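Local atomic coordinates of HD domain-containing protein (PDB entry 2HEK), a protein that binds zinc in an HD-type site and guanosine diphosphate in pockets away from that metal, and may act as a dGTPase. Residues G156-D161 / R204-F209; I186-V191 / D199-R204; F209-Y214 / A344-I349; I325-S330 / K334-L339. All blocks are in the same frame, centred on the assembly; numbering follows the deposited sequence.

Contact 1 of 4, residues G156-D161 / R204-F209; sequences GEFGSD and RALENF. With ZN (zinc ion), chain D.
Phe158 lays its CB over one face of the Phe209 ring, a CH-pi contact in which CB stands 4.1 Å from the ring centroid and 26° off the ring normal. This happens at the turn that leads into helix 160-173 of the HD domain, the helix whose Asp161 holds the metal. At the rim of the same ring, near its plane, the backbone O of Glu157 lies 3.5 Å from Phe209 CZ; this buried oxygen has no hydrogen-bonding partner in the model and lies instead against the ring edge. The Phe158 ring reaches on to Leu206, with CD2 4.0 Å from Leu206 CD1, the two side chains crossing at roughly a right angle. Phe209 CG stands opposite its own backbone N (chi1 174°), which carries the ring out from helix 203-221 to the turn. With Phe209 replaced by an alanine, Phe158 CB would probably lose the ring face it packs against, and a gap would open between the turn and helix 203-221. In the next shell, Tyr182 meets the Phe209 ring edge-to-face and Leu166 packs on it. The loop itself is a type I turn closed by Gly159 N to Gly156 O at 2.9 Å, and Gly159 occupies the N-cap position of helix 160-173. Two residues on, Asp161 OD1 binds the zinc ion at 2.1 Å, with His54 and Asp85 as protein ligands and water 1 at 2.3 Å.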
loop_
_atom_site.group_PDB
_atom_site.type_symbol
_atom_site.label_atom_id
_atom_site.label_comp_id
_atom_site.label_asym_id
_atom_site.label_seq_id
_atom_site.Cartn_x
_atom_site.Cartn_y
_atom_site.Cartn_z
ATOM N N GLY A 156 -3.775 -23.515 14.869
ATOM C CA GLY A 156 -4.287 -24.213 13.674
ATOM C C GLY A 156 -3.648 -23.720 12.383
ATOM O O GLY A 156 -2.771 -22.847 12.407
ATOM N N GLU A 157 -4.075 -24.274 11.248
ATOM C CA GLU A 157 -3.386 -24.009 9.988
ATOM C C GLU A 157 -3.409 -22.516 9.626
ATOM O O GLU A 157 -2.382 -21.979 9.214
ATOM C CB GLU A 157 -3.911 -24.878 8.840
ATOM C CG GLU A 157 -3.503 -26.345 8.899
ATOM C CD GLU A 157 -1.979 -26.587 8.848
ATOM O OE1 GLU A 157 -1.231 -25.875 8.113
ATOM O OE2 GLU A 157 -1.519 -27.512 9.555
ATOM N N PHE A 158 -4.557 -21.869 9.801
ATOM C CA PHE A 158 -4.635 -20.391 9.810
ATOM C C PHE A 158 -4.876 -19.787 11.240
ATOM O O PHE A 158 -5.612 -18.826 11.415
ATOM C CB PHE A 158 -5.669 -19.896 8.773
ATOM C CG PHE A 158 -6.896 -20.743 8.709
ATOM C CD1 PHE A 158 -7.851 -20.682 9.721
ATOM C CD2 PHE A 158 -7.074 -21.639 7.676
ATOM C CE1 PHE A 158 -8.981 -21.488 9.668
ATOM C CE2 PHE A 158 -8.216 -22.453 7.617
ATOM C CZ PHE A 158 -9.156 -22.380 8.627
ATOM N N GLY A 159 -4.237 -20.373 12.251
ATOM C CA GLY A 159 -4.179 -19.801 13.599
ATOM C C GLY A 159 -3.593 -18.408 13.637
ATOM O O GLY A 159 -2.887 -17.973 12.702
ATOM N N SER A 160 -3.875 -17.690 14.715
ATOM C CA SER A 160 -3.367 -16.321 14.912
ATOM C C SER A 160 -1.841 -16.264 14.937
ATOM O O SER A 160 -1.230 -15.260 14.513
ATOM C CB SER A 160 -3.930 -15.769 16.225
ATOM O OG SER A 160 -3.541 -16.590 17.319
ATOM N N ASP A 161 -1.208 -17.319 15.435
ATOM C CA ASP A 161 0.273 -17.369 15.431
ATOM C C ASP A 161 0.839 -17.255 14.004
ATOM O O ASP A 161 1.611 -16.339 13.719
ATOM C CB ASP A 161 0.740 -18.658 16.115
ATOM C CG ASP A 161 2.227 -18.725 16.284
ATOM O OD1 ASP A 161 2.902 -17.691 16.392
ATOM O OD2 ASP A 161 2.742 -19.846 16.343
ATOM N N ARG A 204 -11.451 -18.029 -1.893
ATOM C CA ARG A 204 -10.369 -17.245 -2.493
ATOM C C ARG A 204 -9.381 -16.733 -1.447
ATOM O O ARG A 204 -8.170 -16.819 -1.642
ATOM C CB ARG A 204 -10.933 -16.051 -3.258
ATOM C CG ARG A 204 -11.978 -16.401 -4.325
ATOM C CD ARG A 204 -11.357 -16.971 -5.569
ATOM N NE ARG A 204 -11.220 -18.419 -5.558
ATOM C CZ ARG A 204 -12.196 -19.253 -5.907
ATOM N NH1 ARG A 204 -13.384 -18.768 -6.265
ATOM N NH2 ARG A 204 -11.995 -20.570 -5.889
ATOM N N ALA A 205 -9.892 -16.184 -0.344
ATOM C CA ALA A 205 -9.018 -15.749 0.755
ATOM C C ALA A 205 -8.187 -16.910 1.287
ATOM O O ALA A 205 -7.035 -16.714 1.676
ATOM C CB ALA A 205 -9.822 -15.097 1.888
ATOM N N LEU A 206 -8.755 -18.114 1.344
ATOM C CA LEU A 206 -7.970 -19.293 1.800
ATOM C C LEU A 206 -6.870 -19.668 0.797
ATOM O O LEU A 206 -5.735 -19.930 1.177
ATOM C CB LEU A 206 -8.890 -20.513 2.036
ATOM C CG LEU A 206 -8.216 -21.851 2.384
ATOM C CD1 LEU A 206 -7.415 -21.791 3.697
ATOM C CD2 LEU A 206 -9.241 -23.021 2.385
ATOM N N GLU A 207 -7.227 -19.717 -0.495
ATOM C CA GLU A 207 -6.250 -19.887 -1.568
ATOM C C GLU A 207 -5.124 -18.854 -1.422
ATOM O O GLU A 207 -3.954 -19.208 -1.508
ATOM C CB GLU A 207 -6.959 -19.733 -2.947
ATOM C CG GLU A 207 -7.832 -20.976 -3.271
ATOM C CD GLU A 207 -8.609 -20.887 -4.580
ATOM O OE1 GLU A 207 -8.722 -19.778 -5.143
ATOM O OE2 GLU A 207 -9.115 -21.950 -5.017
ATOM N N ASN A 208 -5.464 -17.581 -1.239
ATOM C CA ASN A 208 -4.439 -16.553 -1.134
ATOM C C ASN A 208 -3.519 -16.818 0.075
ATOM O O ASN A 208 -2.300 -16.668 0.003
ATOM C CB ASN A 208 -5.072 -15.159 -0.981
ATOM C CG ASN A 208 -4.029 -14.099 -0.728
ATOM O OD1 ASN A 208 -3.175 -13.887 -1.551
ATOM N ND2 ASN A 208 -4.047 -13.492 0.448
ATOM N N PHE A 209 -4.119 -17.189 1.193
ATOM C CA PHE A 209 -3.352 -17.489 2.413
ATOM C C PHE A 209 -2.339 -18.613 2.183
ATOM O O PHE A 209 -1.162 -18.474 2.524
ATOM C CB PHE A 209 -4.336 -17.823 3.554
ATOM C CG PHE A 209 -3.658 -18.277 4.800
ATOM C CD1 PHE A 209 -3.027 -17.359 5.629
ATOM C CD2 PHE A 209 -3.581 -19.638 5.104
ATOM C CE1 PHE A 209 -2.343 -17.787 6.802
ATOM C CE2 PHE A 209 -2.905 -20.086 6.280
ATOM C CZ PHE A 209 -2.288 -19.139 7.129
HETATM ZN ZN ZN D . 4.733 -17.519 17.393
HETATM O O HOH W 1 3.384 -16.897 19.146
#

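Contact 2 of 4, residues I186-V191 / D199-R204; sequences ISTLRV and DESGLR
Arg190 and Asp199 face each other as stacked flat groups: the guanidinium and carboxylate planes are only 16° apart, and Asp199 CB sits 3.8 Å above the guanidinium plane, toward its rim. Arg190 NH2 is 3.9 Å from Asp199 OD2, a long salt bridge in which the oxygen lies well out of the guanidinium plane and no N-H points at it. The pairing is therefore one of charge rather than of directed bonds. NH1 and NE use their N-H groups elsewhere, near the guanidinium plane. NH1 of Arg190 donates to the backbone O of Ser187 and of Leu189, while NE gives to water 2 at 2.7 Å, and that water in turn donates to Asp199 OD1. A bend at chi2 (-73°) folds the arginine back along its own segment, toward the end of helix 183-187, where these bonds fix the rotation of the guanidinium.

The carboxylate is pinned too. Asp199 OD2 accepts from Ser201 OG at 2.8 Å through its anti lone pair, and from Ser201 N, which arrives from above the carboxylate plane; this second bond forms an Asx turn. Thr188 approaches the same turn from the other segment. Its OG1, 3.4 Å from Gly202 CA, hydrogen-bonds back to Leu185 O, and its CG2 touches Ser201 OG. One backbone bond, Asp199 N to Thr188 O at 2.8 Å with an N-H...O angle of 162°, closes the base of the antiparallel beta hairpin 189-192/195-199, which links helix 183-187 to helix 203-221 in the HD-associated region.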
loop_
_atom_site.group_PDB
_atom_site.type_symbol
_atom_site.label_atom_id
_atom_site.label_comp_id
_atom_site.label_asym_id
_atom_site.label_seq_id
_atom_site.Cartn_x
_atom_site.Cartn_y
_atom_site.Cartn_z
ATOM N N ILE A 186 -10.096 -13.807 8.033
ATOM C CA ILE A 186 -10.690 -13.815 9.389
ATOM C C ILE A 186 -12.225 -13.643 9.316
ATOM O O ILE A 186 -12.953 -14.383 9.973
ATOM C CB ILE A 186 -10.057 -12.740 10.283
ATOM C CG1 ILE A 186 -8.625 -13.172 10.651
ATOM C CG2 ILE A 186 -10.909 -12.455 11.557
ATOM C CD1 ILE A 186 -7.786 -12.114 11.317
ATOM N N SER A 187 -12.717 -12.718 8.498
ATOM C CA SER A 187 -14.172 -12.457 8.466
ATOM C C SER A 187 -15.008 -13.636 7.947
ATOM O O SER A 187 -16.206 -13.741 8.256
ATOM C CB SER A 187 -14.505 -11.180 7.667
ATOM O OG SER A 187 -14.424 -11.449 6.279
ATOM N N THR A 188 -14.393 -14.509 7.158
ATOM C CA THR A 188 -15.092 -15.666 6.595
ATOM C C THR A 188 -14.942 -16.947 7.419
ATOM O O THR A 188 -15.407 -18.007 6.988
ATOM C CB THR A 188 -14.658 -15.967 5.135
ATOM O OG1 THR A 188 -13.271 -16.369 5.097
ATOM C CG2 THR A 188 -14.870 -14.762 4.295
ATOM N N LEU A 189 -14.319 -16.867 8.595
ATOM C CA LEU A 189 -14.112 -18.070 9.400
ATOM C C LEU A 189 -15.426 -18.347 10.099
ATOM O O LEU A 189 -16.173 -17.416 10.372
ATOM C CB LEU A 189 -12.996 -17.904 10.454
ATOM C CG LEU A 189 -11.572 -17.659 9.905
ATOM C CD1 LEU A 189 -10.522 -17.520 11.030
ATOM C CD2 LEU A 189 -11.188 -18.744 8.861
ATOM N N ARG A 190 -15.701 -19.621 10.362
ATOM C CA ARG A 190 -16.902 -20.030 11.104
ATOM C C ARG A 190 -16.489 -21.126 12.072
ATOM O O ARG A 190 -15.513 -21.819 11.824
ATOM C CB ARG A 190 -17.959 -20.616 10.157
ATOM C CG ARG A 190 -18.403 -19.701 9.031
ATOM C CD ARG A 190 -19.292 -18.581 9.510
ATOM N NE ARG A 190 -19.834 -17.810 8.387
ATOM C CZ ARG A 190 -19.280 -16.675 7.944
ATOM N NH1 ARG A 190 -18.176 -16.188 8.526
ATOM N NH2 ARG A 190 -19.812 -16.025 6.919
ATOM N N VAL A 191 -17.237 -21.283 13.161
ATOM C CA VAL A 191 -17.175 -22.501 13.998
ATOM C C VAL A 191 -18.289 -23.491 13.590
ATOM O O VAL A 191 -19.495 -23.162 13.613
ATOM C CB VAL A 191 -17.358 -22.170 15.490
ATOM C CG1 VAL A 191 -17.178 -23.413 16.351
ATOM C CG2 VAL A 191 -16.402 -21.059 15.914
ATOM N N ASP A 199 -15.988 -20.379 5.654
ATOM C CA ASP A 199 -17.187 -20.276 4.821
ATOM C C ASP A 199 -16.806 -20.269 3.334
ATOM O O ASP A 199 -15.734 -19.802 2.951
ATOM C CB ASP A 199 -17.943 -19.009 5.136
ATOM C CG ASP A 199 -19.331 -19.020 4.528
ATOM O OD1 ASP A 199 -20.125 -19.895 4.931
ATOM O OD2 ASP A 199 -19.623 -18.196 3.636
ATOM N N GLU A 200 -17.671 -20.780 2.472
ATOM C CA GLU A 200 -17.332 -20.836 1.067
ATOM C C GLU A 200 -17.067 -19.454 0.481
ATOM O O GLU A 200 -16.328 -19.346 -0.467
ATOM C CB GLU A 200 -18.411 -21.559 0.263
ATOM C CG GLU A 200 -17.837 -22.209 -0.989
ATOM C CD GLU A 200 -18.855 -23.006 -1.773
ATOM O OE1 GLU A 200 -20.027 -23.117 -1.331
ATOM O OE2 GLU A 200 -18.471 -23.521 -2.842
ATOM N N SER A 201 -17.647 -18.394 1.044
ATOM C CA SER A 201 -17.367 -17.029 0.581
ATOM C C SER A 201 -15.898 -16.626 0.830
ATOM O O SER A 201 -15.435 -15.580 0.356
ATOM C CB SER A 201 -18.300 -16.034 1.262
ATOM O OG SER A 201 -18.097 -16.026 2.675
ATOM N N GLY A 202 -15.178 -17.450 1.585
ATOM C CA GLY A 202 -13.775 -17.204 1.842
ATOM C C GLY A 202 -12.828 -18.142 1.130
ATOM O O GLY A 202 -11.640 -18.204 1.493
ATOM N N LEU A 203 -13.322 -18.879 0.127
ATOM C CA LEU A 203 -12.455 -19.828 -0.601
ATOM C C LEU A 203 -11.235 -19.178 -1.256
ATOM O O LEU A 203 -10.123 -19.726 -1.184
ATOM C CB LEU A 203 -13.226 -20.608 -1.645
ATOM C CG LEU A 203 -12.571 -21.929 -2.083
ATOM C CD1 LEU A 203 -12.045 -22.782 -0.914
ATOM C CD2 LEU A 203 -13.585 -22.759 -2.902
ATOM N N ARG A 204 -11.451 -18.029 -1.893
ATOM C CA ARG A 204 -10.369 -17.245 -2.493
ATOM C C ARG A 204 -9.381 -16.733 -1.447
ATOM O O ARG A 204 -8.170 -16.819 -1.642
ATOM C CB ARG A 204 -10.933 -16.051 -3.258
ATOM C CG ARG A 204 -11.978 -16.401 -4.325
ATOM C CD ARG A 204 -11.357 -16.971 -5.569
ATOM N NE ARG A 204 -11.220 -18.419 -5.558
ATOM C CZ ARG A 204 -12.196 -19.253 -5.907
ATOM N NH1 ARG A 204 -13.384 -18.768 -6.265
ATOM N NH2 ARG A 204 -11.995 -20.570 -5.889
HETATM O O HOH W 2 -21.932 -19.179 7.426
#

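Contact 3 of 4, residues F209-Y214 / A344-I349; sequences FLISRY and ASLKPI
Leu346 and Ile349 meet Leu210, Ile211 and Tyr214 purely through apolar contacts, and no hydrogen bond crosses between the two segments. Leu346 CD2 lies 3.8 Å from Ile211 CD1, with the side chains crossing at about a right angle, while Leu346 CD1 rests 4.2 Å from Leu210 CB. Ile211 has CG1 opposite the carbonyl carbon (chi1 -62°) and a further turn at chi2 (-55°), which together bring CD1 round to Leu346.

The aromatic contact lies one helical turn further along. Tyr214 CD1 is 3.8 Å from Ile349 CD1, and Tyr214 CE1 is 3.9 Å from Ile349 CG1, so the end of the isoleucine lies obliquely against the CD1-CE1 bond of the ring. The touching positions are three apart in sequence on both segments, Ile211 to Tyr214 and Leu346 to Ile349. The chain leaving helix 341-345 runs in nearly the same direction as helix 203-221 but, being extended, covers about twice the distance over these three steps, before entering strand 349-356, the middle strand of an antiparallel three-stranded sheet.

The polar bonds lie within the helix or lead outside the two segments. Phe209 O accepts from Ser212 OG at 2.9 Å and from Arg213 N at 3.0 Å, both reaching it from the same face of its plane. The phenol of Tyr214 is directed out of the chain: its OH is hydrogen-bonded to Glu207 OE2 of the second subunit. That subunit also packs its Leu342 against both Ile211 and Leu346 and its Pro341 against Tyr214.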
loop_
_atom_site.group_PDB
_atom_site.type_symbol
_atom_site.label_atom_id
_atom_site.label_comp_id
_atom_site.label_asym_id
_atom_site.label_seq_id
_atom_site.Cartn_x
_atom_site.Cartn_y
_atom_site.Cartn_z
ATOM N N PHE A 209 -4.119 -17.189 1.193
ATOM C CA PHE A 209 -3.352 -17.489 2.413
ATOM C C PHE A 209 -2.339 -18.613 2.183
ATOM O O PHE A 209 -1.162 -18.474 2.524
ATOM C CB PHE A 209 -4.336 -17.823 3.554
ATOM C CG PHE A 209 -3.658 -18.277 4.800
ATOM C CD1 PHE A 209 -3.027 -17.359 5.629
ATOM C CD2 PHE A 209 -3.581 -19.638 5.104
ATOM C CE1 PHE A 209 -2.343 -17.787 6.802
ATOM C CE2 PHE A 209 -2.905 -20.086 6.280
ATOM C CZ PHE A 209 -2.288 -19.139 7.129
ATOM N N LEU A 210 -2.767 -19.716 1.571
ATOM C CA LEU A 210 -1.861 -20.843 1.298
ATOM C C LEU A 210 -0.744 -20.496 0.307
ATOM O O LEU A 210 0.379 -20.967 0.475
ATOM C CB LEU A 210 -2.643 -22.086 0.793
ATOM C CG LEU A 210 -3.711 -22.566 1.799
ATOM C CD1 LEU A 210 -4.680 -23.499 1.075
ATOM C CD2 LEU A 210 -3.025 -23.275 3.027
ATOM N N ILE A 211 -1.056 -19.684 -0.713
ATOM C CA ILE A 211 -0.037 -19.214 -1.672
ATOM C C ILE A 211 0.946 -18.271 -0.986
ATOM O O ILE A 211 2.192 -18.351 -1.192
ATOM C CB ILE A 211 -0.646 -18.437 -2.859
ATOM C CG1 ILE A 211 -1.582 -19.318 -3.690
ATOM C CG2 ILE A 211 0.479 -17.898 -3.737
ATOM C CD1 ILE A 211 -0.980 -20.597 -4.195
ATOM N N SER A 212 0.419 -17.378 -0.156
ATOM C CA SER A 212 1.310 -16.472 0.589
ATOM C C SER A 212 2.262 -17.280 1.475
ATOM O O SER A 212 3.470 -16.984 1.572
ATOM C CB SER A 212 0.498 -15.419 1.336
ATOM O OG SER A 212 0.090 -15.894 2.630
ATOM N N ARG A 213 1.756 -18.338 2.096
ATOM C CA ARG A 213 2.626 -19.212 2.897
ATOM C C ARG A 213 3.686 -19.911 2.030
ATOM O O ARG A 213 4.876 -19.994 2.400
ATOM C CB ARG A 213 1.753 -20.229 3.649
ATOM C CG ARG A 213 2.485 -21.142 4.564
ATOM C CD ARG A 213 1.471 -22.132 5.243
ATOM N NE ARG A 213 2.164 -22.984 6.222
ATOM C CZ ARG A 213 2.627 -24.213 5.962
ATOM N NH1 ARG A 213 2.471 -24.761 4.747
ATOM N NH2 ARG A 213 3.244 -24.902 6.909
ATOM N N TYR A 214 3.283 -20.402 0.857
ATOM C CA TYR A 214 4.269 -20.995 -0.085
ATOM C C TYR A 214 5.397 -19.993 -0.381
ATOM O O TYR A 214 6.580 -20.345 -0.359
ATOM C CB TYR A 214 3.593 -21.373 -1.424
ATOM C CG TYR A 214 4.557 -21.642 -2.548
ATOM C CD1 TYR A 214 5.092 -22.930 -2.757
ATOM C CD2 TYR A 214 4.915 -20.617 -3.446
ATOM C CE1 TYR A 214 5.986 -23.187 -3.849
ATOM C CE2 TYR A 214 5.775 -20.853 -4.507
ATOM C CZ TYR A 214 6.314 -22.122 -4.712
ATOM O OH TYR A 214 7.180 -22.300 -5.797
ATOM N N ALA A 344 -6.424 -28.494 -4.256
ATOM C CA ALA A 344 -6.295 -29.930 -4.521
ATOM C C ALA A 344 -4.984 -30.246 -5.221
ATOM O O ALA A 344 -4.459 -31.363 -5.089
ATOM C CB ALA A 344 -7.469 -30.430 -5.394
ATOM N N SER A 345 -4.481 -29.272 -5.977
ATOM C CA SER A 345 -3.330 -29.470 -6.844
ATOM C C SER A 345 -1.968 -28.932 -6.332
ATOM O O SER A 345 -0.922 -29.208 -6.957
ATOM C CB SER A 345 -3.612 -28.778 -8.161
ATOM O OG SER A 345 -3.299 -27.396 -8.022
ATOM N N LEU A 346 -1.964 -28.141 -5.251
ATOM C CA LEU A 346 -0.717 -27.563 -4.727
ATOM C C LEU A 346 0.266 -28.660 -4.328
ATOM O O LEU A 346 -0.033 -29.490 -3.481
ATOM C CB LEU A 346 -0.981 -26.676 -3.501
ATOM C CG LEU A 346 -1.809 -25.398 -3.736
ATOM C CD1 LEU A 346 -2.263 -24.752 -2.399
ATOM C CD2 LEU A 346 -0.985 -24.394 -4.576
ATOM N N LYS A 347 1.439 -28.654 -4.941
ATOM C CA LYS A 347 2.439 -29.678 -4.682
ATOM C C LYS A 347 3.337 -29.282 -3.487
ATOM O O LYS A 347 3.515 -28.095 -3.211
ATOM C CB LYS A 347 3.258 -29.926 -5.956
ATOM C CG LYS A 347 2.457 -30.561 -7.118
ATOM C CD LYS A 347 3.263 -30.582 -8.442
ATOM C CE LYS A 347 2.682 -31.604 -9.447
ATOM N NZ LYS A 347 3.443 -31.659 -10.743
ATOM N N PRO A 348 3.890 -30.276 -2.768
ATOM C CA PRO A 348 4.822 -29.962 -1.686
ATOM C C PRO A 348 6.137 -29.362 -2.182
ATOM O O PRO A 348 6.527 -29.533 -3.338
ATOM C CB PRO A 348 5.085 -31.318 -1.034
ATOM C CG PRO A 348 4.829 -32.322 -2.146
ATOM C CD PRO A 348 3.676 -31.730 -2.911
ATOM N N ILE A 349 6.789 -28.611 -1.314
ATOM C CA ILE A 349 8.108 -28.086 -1.627
ATOM C C ILE A 349 9.114 -29.189 -1.296
ATOM O O ILE A 349 9.105 -29.719 -0.190
ATOM C CB ILE A 349 8.393 -26.792 -0.793
ATOM C CG1 ILE A 349 7.404 -25.679 -1.184
ATOM C CG2 ILE A 349 9.893 -26.354 -0.897
ATOM C CD1 ILE A 349 7.198 -24.586 -0.054
#

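Contact 4 of 4, residues I325-S330 / K334-L339; sequences IYVLSS and KKAHEL
Tyr326 and Lys335 each place CG opposite the carbonyl carbon, and a bend at chi2 of the lysine (-66°) leads its chain back toward the phenol. Although the CB atoms of this non-hydrogen-bonded antiparallel pair diverge, Lys335 CD comes within 3.6 Å of Tyr326 CE2, and Lys335 NZ makes a weak hydrogen bond to Tyr326 OH at 3.0 Å. The ring edge also passes Lys334 O, 3.3 Å from Tyr326 CD2. A leucine in place of Tyr326 would probably leave the Lys335 amine without its hydroxyl acceptor and free its chain to swing.

Next along, Val327 and Lys334 form the hydrogen-bonded pair: Val327 N gives to Lys334 O at 2.8 Å, and Lys334 N returns a nearly straight bond (175°) to Val327 O. Ala336 N extends the pairing with 2.7 Å to Ile325 O. On the face of the sheet that carries the Val327 and Lys334 side chains, Val327 CG1 meets Leu339 CD1 at 3.6 Å, and Val327 CG2 rests on Ala336. This beta hairpin, 326-329 with 332-335, adds to strand 195-199 through Tyr326 and Leu328, which bond the backbone of Val198, while Val327 and Ala336 turn onto Leu206 of helix 203-221.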
loop_
_atom_site.group_PDB
_atom_site.type_symbol
_atom_site.label_atom_id
_atom_site.label_comp_id
_atom_site.label_asym_id
_atom_site.label_seq_id
_atom_site.Cartn_x
_atom_site.Cartn_y
_atom_site.Cartn_z
ATOM N N ILE A 325 -8.218 -29.102 5.993
ATOM C CA ILE A 325 -8.934 -27.849 6.178
ATOM C C ILE A 325 -10.358 -27.956 5.649
ATOM O O ILE A 325 -10.565 -28.384 4.522
ATOM C CB ILE A 325 -8.234 -26.619 5.491
ATOM C CG1 ILE A 325 -6.811 -26.419 6.060
ATOM C CG2 ILE A 325 -9.114 -25.357 5.698
ATOM C CD1 ILE A 325 -5.974 -25.329 5.300
ATOM N N TYR A 326 -11.315 -27.518 6.466
ATOM C CA TYR A 326 -12.726 -27.583 6.104
ATOM C C TYR A 326 -13.324 -26.270 5.644
ATOM O O TYR A 326 -12.994 -25.195 6.145
ATOM C CB TYR A 326 -13.540 -28.126 7.272
ATOM C CG TYR A 326 -13.208 -29.551 7.606
ATOM C CD1 TYR A 326 -12.372 -29.854 8.669
ATOM C CD2 TYR A 326 -13.720 -30.595 6.848
ATOM C CE1 TYR A 326 -12.057 -31.159 8.978
ATOM C CE2 TYR A 326 -13.422 -31.909 7.150
ATOM C CZ TYR A 326 -12.590 -32.181 8.210
ATOM O OH TYR A 326 -12.287 -33.490 8.513
ATOM N N VAL A 327 -14.200 -26.392 4.665
ATOM C CA VAL A 327 -14.907 -25.286 4.094
ATOM C C VAL A 327 -16.388 -25.609 4.249
ATOM O O VAL A 327 -16.818 -26.700 3.888
ATOM C CB VAL A 327 -14.548 -25.106 2.601
ATOM C CG1 VAL A 327 -15.472 -24.085 1.962
ATOM C CG2 VAL A 327 -13.050 -24.659 2.453
ATOM N N LEU A 328 -17.153 -24.667 4.792
ATOM C CA LEU A 328 -18.594 -24.846 4.943
ATOM C C LEU A 328 -19.302 -24.405 3.684
ATOM O O LEU A 328 -19.317 -23.222 3.349
ATOM C CB LEU A 328 -19.128 -24.083 6.160
ATOM C CG LEU A 328 -20.622 -24.216 6.489
ATOM C CD1 LEU A 328 -20.981 -25.616 6.991
ATOM C CD2 LEU A 328 -20.995 -23.194 7.505
ATOM N N SER A 329 -19.875 -25.382 2.987
ATOM C CA SER A 329 -20.619 -25.162 1.753
ATOM C C SER A 329 -22.119 -25.076 2.024
ATOM O O SER A 329 -22.566 -25.285 3.155
ATOM C CB SER A 329 -20.356 -26.313 0.789
ATOM O OG SER A 329 -21.134 -26.157 -0.389
ATOM N N SER A 330 -22.898 -24.773 0.988
ATOM C CA SER A 330 -24.358 -24.853 1.100
ATOM C C SER A 330 -24.819 -26.311 1.308
ATOM O O SER A 330 -25.851 -26.560 1.936
ATOM C CB SER A 330 -25.053 -24.195 -0.101
ATOM O OG SER A 330 -24.455 -24.580 -1.329
ATOM N N LYS A 334 -17.175 -29.552 3.791
ATOM C CA LYS A 334 -16.289 -30.284 2.888
ATOM C C LYS A 334 -14.821 -30.052 3.270
ATOM O O LYS A 334 -14.507 -29.111 4.001
ATOM C CB LYS A 334 -16.501 -29.819 1.443
ATOM C CG LYS A 334 -17.951 -29.802 0.942
ATOM C CD LYS A 334 -18.430 -31.180 0.468
ATOM C CE LYS A 334 -19.660 -31.061 -0.442
ATOM N NZ LYS A 334 -20.599 -32.194 -0.238
ATOM N N LYS A 335 -13.939 -30.916 2.779
ATOM C CA LYS A 335 -12.504 -30.636 2.736
ATOM C C LYS A 335 -12.242 -29.567 1.676
ATOM O O LYS A 335 -12.906 -29.564 0.633
ATOM C CB LYS A 335 -11.736 -31.892 2.351
ATOM C CG LYS A 335 -11.708 -32.983 3.390
ATOM C CD LYS A 335 -10.947 -32.563 4.624
ATOM C CE LYS A 335 -10.334 -33.762 5.311
ATOM N NZ LYS A 335 -9.941 -33.391 6.686
ATOM N N ALA A 336 -11.277 -28.669 1.927
ATOM C CA ALA A 336 -10.983 -27.557 0.993
ATOM C C ALA A 336 -10.621 -28.000 -0.412
ATOM O O ALA A 336 -10.979 -27.331 -1.394
ATOM C CB ALA A 336 -9.867 -26.631 1.564
ATOM N N HIS A 337 -9.850 -29.084 -0.520
ATOM C CA HIS A 337 -9.528 -29.651 -1.832
ATOM C C HIS A 337 -10.768 -30.205 -2.563
ATOM O O HIS A 337 -10.807 -30.185 -3.798
ATOM C CB HIS A 337 -8.416 -30.707 -1.752
ATOM C CG HIS A 337 -8.713 -31.842 -0.831
ATOM N ND1 HIS A 337 -8.546 -31.754 0.534
ATOM C CD2 HIS A 337 -9.138 -33.106 -1.078
ATOM C CE1 HIS A 337 -8.855 -32.913 1.090
ATOM N NE2 HIS A 337 -9.222 -33.748 0.135
ATOM N N GLU A 338 -11.786 -30.655 -1.812
ATOM C CA GLU A 338 -13.065 -31.087 -2.432
ATOM C C GLU A 338 -13.747 -29.934 -3.183
ATOM O O GLU A 338 -14.450 -30.163 -4.173
ATOM C CB GLU A 338 -14.028 -31.725 -1.412
ATOM C CG GLU A 338 -13.502 -33.013 -0.786
ATOM C CD GLU A 338 -14.454 -33.671 0.232
ATOM O OE1 GLU A 338 -14.509 -34.916 0.220
ATOM O OE2 GLU A 338 -15.132 -32.980 1.036
ATOM N N LEU A 339 -13.520 -28.695 -2.732
ATOM C CA LEU A 339 -14.148 -27.514 -3.351
ATOM C C LEU A 339 -13.216 -26.638 -4.203
ATOM O O LEU A 339 -13.696 -25.854 -5.002
ATOM C CB LEU A 339 -14.872 -26.642 -2.306
ATOM C CG LEU A 339 -15.933 -27.316 -1.419
ATOM C CD1 LEU A 339 -16.677 -26.273 -0.612
ATOM C CD2 LEU A 339 -16.907 -28.165 -2.243
#

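Overall arrangement
From the N terminus, contact 1 closes the first loop, joining the turn before helix 160-173 of the HD domain to helix 203-221. Contact 2 is nested inside that loop and closes the short hairpin just ahead of the same helix, sharing Arg204 with contact 1. Contact 3 then opens in series at the shared Phe209 and spans 129 residues to segment 344-349; contact 4, a local hairpin, is nested within it. The two hairpins join in one mixed sheet, where Glu200 N probably bonds Leu328 O. Phe158 of contact 1 touches both Leu189 and Ile325, tying the zinc-bearing helix's approach to this sheet.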